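PDB 5M45: acetone carboxylase alpha subunit from Xanthobacter autotrophicus Py2, which is a subunit of a six-chain assembly, belongs to the hydantoinase B/oxoprolinase family and binds manganese and magnesium ions. Local coordinates for residues Val692-Ser695 / Glu696-Gly700. Numbering follows the deposited sequence.
Sequences VPVS and EWMKG
The contact is the strand-to-helix junction at which strand 692-693 runs directly into the first turn of helix 694-706, with P693 at the N-cap position. P693 O receives W697 N at 3.2 Å, in the carbonyl plane, and also a weak, bent bond from E696 N, so one carbonyl holds two of the amides at the helix start. The i to i+4 series that W697 opens continues with M698 N, which reaches V694 O at 2.9 Å and nearly straight, with an N-H...O angle of 166°. K699 N meets S695 O at 3.1 Å less favourably, the donor lying 37° out of the carbonyl plane.

Two apolar contacts flank this backbone network. On the strand side, with V692 CG1 anti to the carbonyl carbon (chi1 -63°), CG2 falls between the backbone N and the carbonyl carbon and comes within 3.8 Å of W697 CB, the two side chains crossing at about a right angle. V694 CG1, at the helix start, touches SD of M698 one turn further on, at 3.9 Å. M698 CG lies 3.3 Å from V694 O, beside the backbone bond from M698 N.

Beyond the turn, W697 and M698 both pack on W736, which follows helix 726-735. V692 and P693 pair antiparallel with a strand of another protein chain, extending the sheet across the interface, and V694 rests on that chain's backbone.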
ATOM      1  N   VAL A 692     -25.190   4.660  50.043  1.00 16.67           N
ATOM      2  CA  VAL A 692     -26.035   3.555  50.493  1.00 16.98           C
ATOM      3  C   VAL A 692     -25.175   2.301  50.700  1.00 16.54           C
ATOM      4  O   VAL A 692     -24.080   2.189  50.106  1.00 15.76           O
ATOM      5  CB  VAL A 692     -27.207   3.249  49.520  1.00 17.40           C
ATOM      6  CG1 VAL A 692     -28.156   4.452  49.427  1.00 17.86           C
ATOM      7  CG2 VAL A 692     -26.702   2.849  48.125  1.00 17.00           C
ATOM      8  N   PRO A 693     -25.666   1.334  51.505  1.00 16.95           N
ATOM      9  CA  PRO A 693     -24.965   0.048  51.580  1.00 17.03           C
ATOM     10  C   PRO A 693     -24.866  -0.568  50.170  1.00 16.74           C
ATOM     11  O   PRO A 693     -25.818  -0.495  49.384  1.00 17.16           O
ATOM     12  CB  PRO A 693     -25.831  -0.799  52.517  1.00 17.48           C
ATOM     13  CG  PRO A 693     -26.653   0.173  53.276  1.00 18.08           C
ATOM     14  CD  PRO A 693     -26.850   1.362  52.394  1.00 17.68           C
ATOM     15  N   VAL A 694     -23.720  -1.160  49.866  1.00 16.57           N
ATOM     16  CA  VAL A 694     -23.449  -1.727  48.549  1.00 16.54           C
ATOM     17  C   VAL A 694     -24.509  -2.749  48.094  1.00 17.49           C
ATOM     18  O   VAL A 694     -24.872  -2.776  46.929  1.00 16.99           O
ATOM     19  CB  VAL A 694     -21.988  -2.284  48.477  1.00 16.10           C
ATOM     20  CG1 VAL A 694     -21.739  -3.159  47.258  1.00 15.73           C
ATOM     21  CG2 VAL A 694     -21.001  -1.136  48.511  1.00 15.76           C
ATOM     22  N   SER A 695     -25.030  -3.586  48.999  1.00 19.53           N
ATOM     23  CA  SER A 695     -26.145  -4.478  48.629  1.00 21.22           C
ATOM     24  C   SER A 695     -27.357  -3.795  48.088  1.00 21.61           C
ATOM     25  O   SER A 695     -28.065  -4.388  47.243  1.00 21.77           O
ATOM     26  CB  SER A 695     -26.689  -5.181  49.832  1.00 23.49           C
ATOM     27  OG  SER A 695     -25.662  -5.936  50.405  1.00 25.63           O
ATOM     28  N   GLU A 696     -27.675  -2.627  48.659  1.00 21.61           N
ATOM     29  CA  GLU A 696     -28.820  -1.853  48.208  1.00 22.40           C
ATOM     30  C   GLU A 696     -28.579  -1.291  46.812  1.00 20.84           C
ATOM     31  O   GLU A 696     -29.436  -1.414  45.950  1.00 20.73           O
ATOM     32  CB  GLU A 696     -29.174  -0.750  49.222  1.00 23.58           C
ATOM     33  CG  GLU A 696     -29.807  -1.316  50.481  1.00 25.62           C
ATOM     34  CD  GLU A 696     -31.128  -2.020  50.266  1.00 27.27           C
ATOM     35  OE1 GLU A 696     -31.841  -1.769  49.254  1.00 28.59           O
ATOM     36  OE2 GLU A 696     -31.466  -2.846  51.133  1.00 29.54           O
ATOM     37  N   TRP A 697     -27.424  -0.694  46.575  1.00 19.55           N
ATOM     38  CA  TRP A 697     -27.084  -0.200  45.223  1.00 19.31           C
ATOM     39  C   TRP A 697     -27.090  -1.387  44.212  1.00 18.79           C
ATOM     40  O   TRP A 697     -27.618  -1.238  43.098  1.00 18.22           O
ATOM     41  CB  TRP A 697     -25.729   0.565  45.192  1.00 19.45           C
ATOM     42  CG  TRP A 697     -25.262   0.783  43.774  1.00 19.68           C
ATOM     43  CD1 TRP A 697     -25.705   1.731  42.926  1.00 20.12           C
ATOM     44  CD2 TRP A 697     -24.362  -0.040  43.019  1.00 19.94           C
ATOM     45  NE1 TRP A 697     -25.136   1.568  41.689  1.00 20.15           N
ATOM     46  CE2 TRP A 697     -24.321   0.477  41.717  1.00 20.17           C
ATOM     47  CE3 TRP A 697     -23.611  -1.183  43.309  1.00 20.66           C
ATOM     48  CZ2 TRP A 697     -23.541  -0.087  40.704  1.00 20.37           C
ATOM     49  CZ3 TRP A 697     -22.803  -1.734  42.301  1.00 20.24           C
ATOM     50  CH2 TRP A 697     -22.776  -1.180  41.028  1.00 20.01           C
ATOM     51  N   MET A 698     -26.519  -2.534  44.598  1.00 18.30           N
ATOM     52  CA  MET A 698     -26.520  -3.731  43.746  1.00 18.75           C
ATOM     53  C   MET A 698     -27.921  -4.193  43.316  1.00 19.27           C
ATOM     54  O   MET A 698     -28.125  -4.570  42.154  1.00 19.00           O
ATOM     55  CB  MET A 698     -25.757  -4.890  44.393  1.00 19.16           C
ATOM     56  CG  MET A 698     -24.240  -4.757  44.328  1.00 19.14           C
ATOM     57  SD  MET A 698     -23.416  -6.045  45.255  1.00 20.37           S
ATOM     58  CE  MET A 698     -23.917  -7.565  44.456  1.00 21.05           C
ATOM     59  N   LYS A 699     -28.882  -4.126  44.234  1.00 19.83           N
ATOM     60  CA  LYS A 699     -30.259  -4.501  43.941  1.00 21.30           C
ATOM     61  C   LYS A 699     -30.834  -3.683  42.763  1.00 21.18           C
ATOM     62  O   LYS A 699     -31.460  -4.263  41.812  1.00 22.32           O
ATOM     63  CB  LYS A 699     -31.105  -4.316  45.216  1.00 22.55           C
ATOM     64  CG  LYS A 699     -32.499  -4.827  45.153  1.00 24.68           C
ATOM     65  CD  LYS A 699     -33.240  -4.471  46.455  1.00 26.33           C
ATOM     66  CE  LYS A 699     -34.752  -4.735  46.276  1.00 27.94           C
ATOM     67  NZ  LYS A 699     -35.449  -5.122  47.550  1.00 29.06           N
ATOM     68  N   GLY A 700     -30.610  -2.365  42.785  1.00 20.39           N
ATOM     69  CA  GLY A 700     -31.098  -1.492  41.697  1.00 20.02           C
ATOM     70  C   GLY A 700     -30.351  -1.678  40.360  1.00 19.47           C
ATOM     71  O   GLY A 700     -30.964  -1.617  39.268  1.00 19.27           O
TER